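Local structure of Ara h 8 allergen isoform (Arachis hypogaea, 6V8J) at residues Y81-S86 against V98-K103; T52-T57 against V67-D72. The protein is a peanut pathogenesis-related protein of the Bet v 1 family that probably binds small hydrophobic ligands, perhaps hormones such as abscisic acid, in the cavity of its fold. All blocks are in the same frame, centred on the assembly; numbering follows the deposited sequence.

Contact 1: Y81-S86 against V98-K103; sequences YDYTIS and VSFKTK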
ATOM      1  N   TYR A  81      -0.336   7.847  -6.531  1.00 26.48           N
ATOM      2  CA  TYR A  81       0.388   6.545  -6.528  1.00 26.21           C
ATOM      3  C   TYR A  81      -0.600   5.370  -6.616  1.00 25.69           C
ATOM      4  O   TYR A  81      -1.377   5.142  -5.660  1.00 25.55           O
ATOM      5  CB  TYR A  81       1.265   6.451  -5.289  1.00 26.39           C
ATOM      6  CG  TYR A  81       2.159   5.242  -5.255  1.00 26.57           C
ATOM      7  CD1 TYR A  81       3.184   5.094  -6.181  1.00 27.28           C
ATOM      8  CD2 TYR A  81       2.038   4.284  -4.269  1.00 26.32           C
ATOM      9  CE1 TYR A  81       4.028   3.996  -6.160  1.00 26.97           C
ATOM     10  CE2 TYR A  81       2.873   3.168  -4.242  1.00 26.61           C
ATOM     11  CZ  TYR A  81       3.900   3.051  -5.153  1.00 26.57           C
ATOM     12  OH  TYR A  81       4.730   1.958  -5.148  1.00 26.95           O
ATOM     13  N   ASP A  82      -0.549   4.640  -7.737  1.00 25.36           N
ATOM     14  CA  ASP A  82      -1.360   3.428  -7.997  1.00 25.03           C
ATOM     15  C   ASP A  82      -0.411   2.240  -8.016  1.00 25.48           C
ATOM     16  O   ASP A  82       0.615   2.309  -8.728  1.00 25.15           O
ATOM     17  CB  ASP A  82      -2.097   3.522  -9.318  1.00 24.97           C
ATOM     18  CG  ASP A  82      -3.058   4.687  -9.443  1.00 25.07           C
ATOM     19  OD1 ASP A  82      -3.342   5.371  -8.397  1.00 23.68           O
ATOM     20  OD2 ASP A  82      -3.462   4.918 -10.608  1.00 24.49           O
ATOM     21  N   TYR A  83      -0.732   1.180  -7.295  1.00 26.01           N
ATOM     22  CA  TYR A  83       0.134  -0.023  -7.226  1.00 26.33           C
ATOM     23  C   TYR A  83      -0.735  -1.259  -7.028  1.00 26.46           C
ATOM     24  O   TYR A  83      -1.931  -1.135  -6.617  1.00 26.24           O
ATOM     25  CB  TYR A  83       1.148   0.127  -6.081  1.00 26.88           C
ATOM     26  CG  TYR A  83       0.539   0.231  -4.705  1.00 27.33           C
ATOM     27  CD1 TYR A  83      -0.052   1.401  -4.252  1.00 27.48           C
ATOM     28  CD2 TYR A  83       0.534  -0.862  -3.866  1.00 28.56           C
ATOM     29  CE1 TYR A  83      -0.593   1.497  -2.980  1.00 27.84           C
ATOM     30  CE2 TYR A  83       0.021  -0.784  -2.583  1.00 27.95           C
ATOM     31  CZ  TYR A  83      -0.567   0.386  -2.152  1.00 27.85           C
ATOM     32  OH  TYR A  83      -1.128   0.356  -0.927  1.00 28.63           O
ATOM     33  N   THR A  84      -0.158  -2.409  -7.378  1.00 26.13           N
ATOM     34  CA  THR A  84      -0.811  -3.728  -7.292  1.00 26.75           C
ATOM     35  C   THR A  84       0.048  -4.656  -6.427  1.00 27.33           C
ATOM     36  O   THR A  84       1.257  -4.726  -6.682  1.00 27.90           O
ATOM     37  CB  THR A  84      -1.116  -4.261  -8.698  1.00 27.52           C
ATOM     38  OG1 THR A  84      -2.047  -3.337  -9.272  1.00 26.48           O
ATOM     39  CG2 THR A  84      -1.662  -5.668  -8.674  1.00 27.59           C
ATOM     40  N   ILE A  85      -0.598  -5.353  -5.489  1.00 27.87           N
ATOM     41  CA  ILE A  85      -0.024  -6.348  -4.531  1.00 28.96           C
ATOM     42  C   ILE A  85      -0.468  -7.736  -5.009  1.00 30.19           C
ATOM     43  O   ILE A  85      -1.665  -7.877  -5.380  1.00 31.29           O
ATOM     44  CB  ILE A  85      -0.543  -6.081  -3.101  1.00 28.95           C
ATOM     45  CG1 ILE A  85      -0.246  -4.666  -2.594  1.00 28.24           C
ATOM     46  CG2 ILE A  85      -0.048  -7.148  -2.150  1.00 29.90           C
ATOM     47  CD1 ILE A  85       1.230  -4.313  -2.558  1.00 27.70           C
ATOM     48  N   SER A  86       0.484  -8.656  -5.059  1.00 30.34           N
ATOM     49  CA  SER A  86       0.231 -10.078  -5.381  1.00 33.05           C
ATOM     50  C   SER A  86       1.343 -10.943  -4.779  1.00 34.89           C
ATOM     51  O   SER A  86       2.299 -10.385  -4.262  1.00 34.92           O
ATOM     52  CB  SER A  86       0.151 -10.263  -6.867  1.00 32.74           C
ATOM     53  OG  SER A  86       1.278  -9.695  -7.498  1.00 32.55           O
ATOM     54  N   VAL A  98      -4.462  -7.361  -5.600  1.00 26.52           N
ATOM     55  CA  VAL A  98      -5.216  -6.187  -5.065  1.00 25.18           C
ATOM     56  C   VAL A  98      -4.594  -4.927  -5.655  1.00 25.42           C
ATOM     57  O   VAL A  98      -3.402  -4.681  -5.419  1.00 27.12           O
ATOM     58  CB  VAL A  98      -5.277  -6.160  -3.527  1.00 24.38           C
ATOM     59  CG1 VAL A  98      -6.239  -5.071  -3.053  1.00 23.34           C
ATOM     60  CG2 VAL A  98      -5.690  -7.503  -2.957  1.00 24.69           C
ATOM     61  N   SER A  99      -5.406  -4.140  -6.354  1.00 24.99           N
ATOM     62  CA  SER A  99      -4.996  -2.872  -7.005  1.00 25.43           C
ATOM     63  C   SER A  99      -5.509  -1.689  -6.178  1.00 24.59           C
ATOM     64  O   SER A  99      -6.724  -1.612  -5.912  1.00 24.91           O
ATOM     65  CB  SER A  99      -5.467  -2.803  -8.427  1.00 26.24           C
ATOM     66  OG  SER A  99      -4.800  -3.780  -9.179  1.00 27.80           O
ATOM     67  N   PHE A 100      -4.568  -0.827  -5.790  1.00 24.59           N
ATOM     68  CA  PHE A 100      -4.774   0.436  -5.066  1.00 24.20           C
ATOM     69  C   PHE A 100      -4.599   1.613  -6.017  1.00 25.12           C
ATOM     70  O   PHE A 100      -3.586   1.635  -6.819  1.00 25.82           O
ATOM     71  CB  PHE A 100      -3.760   0.534  -3.930  1.00 24.35           C
ATOM     72  CG  PHE A 100      -3.933  -0.477  -2.827  1.00 23.87           C
ATOM     73  CD1 PHE A 100      -4.750  -0.186  -1.757  1.00 23.30           C
ATOM     74  CD2 PHE A 100      -3.341  -1.735  -2.899  1.00 24.53           C
ATOM     75  CE1 PHE A 100      -4.945  -1.112  -0.744  1.00 23.48           C
ATOM     76  CE2 PHE A 100      -3.545  -2.660  -1.894  1.00 24.74           C
ATOM     77  CZ  PHE A 100      -4.318  -2.324  -0.803  1.00 24.25           C
ATOM     78  N   LYS A 101      -5.543   2.558  -5.945  1.00 25.87           N
ATOM     79  CA  LYS A 101      -5.379   3.911  -6.540  1.00 27.16           C
ATOM     80  C   LYS A 101      -5.475   4.923  -5.387  1.00 26.12           C
ATOM     81  O   LYS A 101      -6.508   4.944  -4.663  1.00 25.80           O
ATOM     82  CB  LYS A 101      -6.389   4.163  -7.661  1.00 28.31           C
ATOM     83  CG  LYS A 101      -6.358   3.131  -8.777  1.00 30.31           C
ATOM     84  CD  LYS A 101      -7.631   3.003  -9.595  1.00 31.57           C
ATOM     85  CE  LYS A 101      -7.659   4.019 -10.701  1.00 33.33           C
ATOM     86  NZ  LYS A 101      -9.049   4.330 -11.107  1.00 34.85           N
ATOM     87  N   THR A 102      -4.400   5.694  -5.226  1.00 25.97           N
ATOM     88  CA  THR A 102      -4.234   6.612  -4.074  1.00 25.90           C
ATOM     89  C   THR A 102      -3.997   8.017  -4.623  1.00 26.45           C
ATOM     90  O   THR A 102      -3.256   8.152  -5.598  1.00 26.83           O
ATOM     91  CB  THR A 102      -3.152   6.119  -3.098  1.00 25.61           C
ATOM     92  OG1 THR A 102      -1.848   6.309  -3.633  1.00 25.95           O
ATOM     93  CG2 THR A 102      -3.356   4.686  -2.666  1.00 25.50           C
ATOM     94  N   LYS A 103      -4.633   9.003  -4.004  1.00 26.37           N
ATOM     95  CA  LYS A 103      -4.391  10.413  -4.369  1.00 27.43           C
ATOM     96  C   LYS A 103      -4.579  11.303  -3.128  1.00 26.69           C
ATOM     97  O   LYS A 103      -5.547  11.110  -2.396  1.00 27.47           O
ATOM     98  CB  LYS A 103      -5.345  10.780  -5.506  1.00 28.69           C
ATOM     99  CG  LYS A 103      -5.173  12.174  -6.077  1.00 30.63           C
ATOM    100  CD  LYS A 103      -6.213  12.519  -7.106  1.00 32.46           C
ATOM    101  CE  LYS A 103      -5.855  13.764  -7.887  1.00 34.18           C
ATOM    102  NZ  LYS A 103      -5.699  14.922  -6.987  1.00 34.77           N
TER
HETATM  103  O   HOH W   1      -4.646   7.543  -8.153  1.00 15.42           O
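Tyr-83 and Phe-100 face each other as a hydrogen-bonded pair in an antiparallel hairpin of the Bet v 1 fold, a curved sheet wrapped round the long C-terminal helix. Backbone bonds come first: Phe-100 N donates to Tyr-83 O over 2.8 Å, and Ile-85 and Val-98 exchange two bonds of similar length. Aromatic packing follows on the face that carries Tyr-83, Ile-85 and Phe-100. With CG wedged between backbone N and carbonyl carbon (chi1 63°), the Tyr-83 ring leans across its neighbour; the two planes, 10° apart, are slid so far that overlap is slight. Phe-100 CB instead sits over the tyrosine face, 3.8 Å from the ring centroid, in a CH-pi contact, while Tyr-83 OH lies over the Phe-100 face, displaced toward its rim. Val-135 and Ser-139 of helix 129-151 also touch Phe-100. Polar side chains meet on the other face. Ser-99 OG donates to Thr-84 OG1 over 2.8 Å, and that same oxygen is hydrogen-bonded to Asp-72 OD2, a relay that links strands 95-107, 80-87 and 63-75. Nearby, a water bridges the carboxylate of Asp-82 and the backbone of Thr-102, donating to Asp-82 OD1 at 2.5 Å and to Thr-102 O at 3.0 Å.

Contact 2: T52-T57 against V67-D72; sequences TVKKVT and VLHKID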
ATOM      1  N   THR A  52       7.853  -0.765 -12.392  1.00 29.14           N
ATOM      2  CA  THR A  52       8.760  -1.220 -11.304  1.00 29.21           C
ATOM      3  C   THR A  52       8.069  -2.259 -10.417  1.00 28.18           C
ATOM      4  O   THR A  52       6.940  -1.987  -9.929  1.00 27.39           O
ATOM      5  CB  THR A  52       9.209  -0.057 -10.414  1.00 28.81           C
ATOM      6  OG1 THR A  52      10.028   0.795 -11.229  1.00 29.71           O
ATOM      7  CG2 THR A  52      10.014  -0.522  -9.234  1.00 28.85           C
ATOM      8  N   VAL A  53       8.716  -3.403 -10.237  1.00 27.92           N
ATOM      9  CA  VAL A  53       8.250  -4.444  -9.290  1.00 28.23           C
ATOM     10  C   VAL A  53       9.228  -4.477  -8.102  1.00 27.92           C
ATOM     11  O   VAL A  53      10.479  -4.439  -8.314  1.00 27.43           O
ATOM     12  CB  VAL A  53       8.087  -5.810  -9.963  1.00 28.20           C
ATOM     13  CG1 VAL A  53       7.839  -6.933  -8.955  1.00 28.05           C
ATOM     14  CG2 VAL A  53       6.919  -5.762 -10.929  1.00 28.58           C
ATOM     15  N   LYS A  54       8.645  -4.535  -6.916  1.00 29.31           N
ATOM     16  CA  LYS A  54       9.346  -4.625  -5.611  1.00 29.30           C
ATOM     17  C   LYS A  54       8.937  -5.923  -4.926  1.00 29.41           C
ATOM     18  O   LYS A  54       7.767  -6.364  -5.110  1.00 29.40           O
ATOM     19  CB  LYS A  54       8.979  -3.501  -4.640  1.00 30.54           C
ATOM     20  CG  LYS A  54       8.752  -2.118  -5.223  1.00 31.45           C
ATOM     21  CD  LYS A  54       8.176  -1.214  -4.173  1.00 31.75           C
ATOM     22  CE  LYS A  54       7.946   0.222  -4.599  1.00 32.26           C
ATOM     23  NZ  LYS A  54       7.529   1.046  -3.447  1.00 33.33           N
ATOM     24  N   LYS A  55       9.877  -6.512  -4.187  1.00 28.64           N
ATOM     25  CA  LYS A  55       9.630  -7.682  -3.315  1.00 29.32           C
ATOM     26  C   LYS A  55       9.638  -7.202  -1.866  1.00 28.20           C
ATOM     27  O   LYS A  55      10.628  -6.597  -1.458  1.00 28.02           O
ATOM     28  CB  LYS A  55      10.695  -8.752  -3.594  1.00 29.59           C
ATOM     29  CG  LYS A  55      10.847  -9.850  -2.542  1.00 30.17           C
ATOM     30  CD  LYS A  55      11.948 -10.865  -2.860  1.00 31.34           C
ATOM     31  CE  LYS A  55      11.510 -11.799  -3.973  1.00 31.82           C
ATOM     32  NZ  LYS A  55      12.617 -12.449  -4.733  1.00 32.78           N
ATOM     33  N   VAL A  56       8.530  -7.407  -1.155  1.00 28.96           N
ATOM     34  CA  VAL A  56       8.333  -7.080   0.283  1.00 29.06           C
ATOM     35  C   VAL A  56       8.448  -8.403   1.037  1.00 29.66           C
ATOM     36  O   VAL A  56       7.600  -9.280   0.819  1.00 29.60           O
ATOM     37  CB  VAL A  56       6.985  -6.377   0.551  1.00 28.39           C
ATOM     38  CG1 VAL A  56       6.810  -6.029   2.011  1.00 28.52           C
ATOM     39  CG2 VAL A  56       6.799  -5.137  -0.320  1.00 28.03           C
ATOM     40  N   THR A  57       9.504  -8.517   1.836  1.00 29.74           N
ATOM     41  CA  THR A  57       9.696  -9.683   2.720  1.00 30.58           C
ATOM     42  C   THR A  57       9.124  -9.348   4.098  1.00 32.00           C
ATOM     43  O   THR A  57       9.459  -8.293   4.636  1.00 30.94           O
ATOM     44  CB  THR A  57      11.161 -10.108   2.791  1.00 30.40           C
ATOM     45  OG1 THR A  57      11.676 -10.149   1.465  1.00 29.93           O
ATOM     46  CG2 THR A  57      11.343 -11.450   3.460  1.00 31.06           C
ATOM     47  N   VAL A  67       5.373 -10.645  -0.718  1.00 32.34           N
ATOM     48  CA  VAL A  67       4.335 -10.131  -1.640  1.00 31.66           C
ATOM     49  C   VAL A  67       5.035  -9.245  -2.672  1.00 30.58           C
ATOM     50  O   VAL A  67       6.051  -8.633  -2.329  1.00 30.68           O
ATOM     51  CB  VAL A  67       3.150  -9.460  -0.922  1.00 31.79           C
ATOM     52  CG1 VAL A  67       2.374 -10.432  -0.057  1.00 32.07           C
ATOM     53  CG2 VAL A  67       3.543  -8.214  -0.164  1.00 31.53           C
ATOM     54  N   LEU A  68       4.584  -9.311  -3.921  1.00 29.55           N
ATOM     55  CA  LEU A  68       5.176  -8.460  -4.976  1.00 29.05           C
ATOM     56  C   LEU A  68       4.294  -7.226  -5.137  1.00 28.48           C
ATOM     57  O   LEU A  68       3.076  -7.358  -5.073  1.00 29.43           O
ATOM     58  CB  LEU A  68       5.286  -9.254  -6.282  1.00 29.01           C
ATOM     59  CG  LEU A  68       6.242 -10.449  -6.263  1.00 29.81           C
ATOM     60  CD1 LEU A  68       6.164 -11.238  -7.544  1.00 30.00           C
ATOM     61  CD2 LEU A  68       7.667 -10.011  -6.036  1.00 29.42           C
ATOM     62  N   HIS A  69       4.940  -6.103  -5.398  1.00 27.93           N
ATOM     63  CA  HIS A  69       4.333  -4.758  -5.447  1.00 27.58           C
ATOM     64  C   HIS A  69       4.759  -4.077  -6.756  1.00 27.92           C
ATOM     65  O   HIS A  69       5.951  -3.830  -6.918  1.00 27.86           O
ATOM     66  CB  HIS A  69       4.740  -4.028  -4.164  1.00 27.24           C
ATOM     67  CG  HIS A  69       4.423  -2.584  -4.107  1.00 26.91           C
ATOM     68  ND1 HIS A  69       3.802  -2.016  -3.020  1.00 26.22           N
ATOM     69  CD2 HIS A  69       4.674  -1.582  -4.967  1.00 26.64           C
ATOM     70  CE1 HIS A  69       3.680  -0.729  -3.226  1.00 26.73           C
ATOM     71  NE2 HIS A  69       4.198  -0.440  -4.407  1.00 26.20           N
ATOM     72  N   LYS A  70       3.797  -3.849  -7.656  1.00 28.28           N
ATOM     73  CA  LYS A  70       4.042  -3.237  -8.980  1.00 28.71           C
ATOM     74  C   LYS A  70       3.554  -1.787  -8.945  1.00 28.72           C
ATOM     75  O   LYS A  70       2.398  -1.578  -8.539  1.00 28.37           O
ATOM     76  CB  LYS A  70       3.306  -4.013 -10.074  1.00 29.90           C
ATOM     77  CG  LYS A  70       3.575  -3.518 -11.494  1.00 30.51           C
ATOM     78  CD  LYS A  70       3.427  -4.594 -12.578  1.00 32.38           C
ATOM     79  CE  LYS A  70       3.604  -4.024 -13.965  1.00 33.16           C
ATOM     80  NZ  LYS A  70       4.166  -5.020 -14.907  1.00 35.46           N
ATOM     81  N   ILE A  71       4.355  -0.837  -9.438  1.00 28.75           N
ATOM     82  CA  ILE A  71       3.880   0.566  -9.621  1.00 28.34           C
ATOM     83  C   ILE A  71       3.038   0.620 -10.901  1.00 28.54           C
ATOM     84  O   ILE A  71       3.561   0.305 -11.988  1.00 29.79           O
ATOM     85  CB  ILE A  71       5.019   1.600  -9.628  1.00 28.20           C
ATOM     86  CG1 ILE A  71       5.963   1.451  -8.426  1.00 27.84           C
ATOM     87  CG2 ILE A  71       4.422   2.998  -9.718  1.00 28.33           C
ATOM     88  CD1 ILE A  71       7.042   2.534  -8.319  1.00 27.55           C
ATOM     89  N   ASP A  72       1.771   1.004 -10.797  1.00 27.74           N
ATOM     90  CA  ASP A  72       0.891   1.138 -11.987  1.00 27.49           C
ATOM     91  C   ASP A  72       0.961   2.586 -12.483  1.00 28.01           C
ATOM     92  O   ASP A  72       1.036   2.789 -13.696  1.00 27.17           O
ATOM     93  CB  ASP A  72      -0.528   0.678 -11.671  1.00 27.09           C
ATOM     94  CG  ASP A  72      -0.605  -0.749 -11.199  1.00 26.49           C
ATOM     95  OD1 ASP A  72      -0.051  -1.629 -11.905  1.00 26.15           O
ATOM     96  OD2 ASP A  72      -1.216  -0.976 -10.133  1.00 26.31           O
TER
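Strands 53-57 and 67-72 run antiparallel at 152°, their axes 4.5 Å apart at closest approach, with Lys-54/His-69 and Val-56/Val-67 as the hydrogen-bonded pairs. They form a beta hairpin in the curved sheet of the Bet v 1 fold, and the bonding extends one residue before the start of strand 53-57, where Ile-71 N donates to Thr-52 O over 2.9 Å.

The pairing of Lys-54 with His-69 illustrates how a cross-strand lysine can serve an aromatic ring with its methylenes and an acid with its ammonium. The two side chains lie alongside each other and point the same way. Extended beyond CG (chi2 170°, chi3 178°), the lysine carries its CD over one face of the imidazole, 4.0 Å from the ring centroid, in a CH-pi contact, and sends NZ on to a salt bridge with Asp-28. His-69 NE2 is hydrogen-bonded to Tyr-81 OH, a bond that should fix the rotation of the imidazole, and the hydroxyl also has a weak bond with Lys-54 NZ. The ammonium beside the ring might disfavour a positive charge on the histidine, though Asp-28 probably offsets part of that effect.

Aliphatic contacts fill in along both faces. Val-56 CB packs on Val-67 CG2 at 4.0 Å beside the histidine. On the reverse face, Val-53 meets two neighbours with separate branches: CG1 approaches Leu-68 CD2 at 4.2 Å, whereas CG2 rests against Lys-70 CD at 4.0 Å.

Contact 2 closes before contact 1 opens, so the two hairpins follow in series along the chain, their centres about 10 Å apart. Strands 63-75 and 80-87 are neighbours, which makes the four segments one continuous run of the antiparallel sheet: 95-107, 80-87, 63-75, 53-60. Ser-86 and Leu-68 share a backbone hydrogen bond across this middle seam. The imidazole of His-69 also meets the ring of Tyr-83 with planes near 10°, extending the aromatic row that begins at Phe-100. This row lies on the face reached by helix 129-151, the side on which Bet v 1 relatives enclose their ligand cavity.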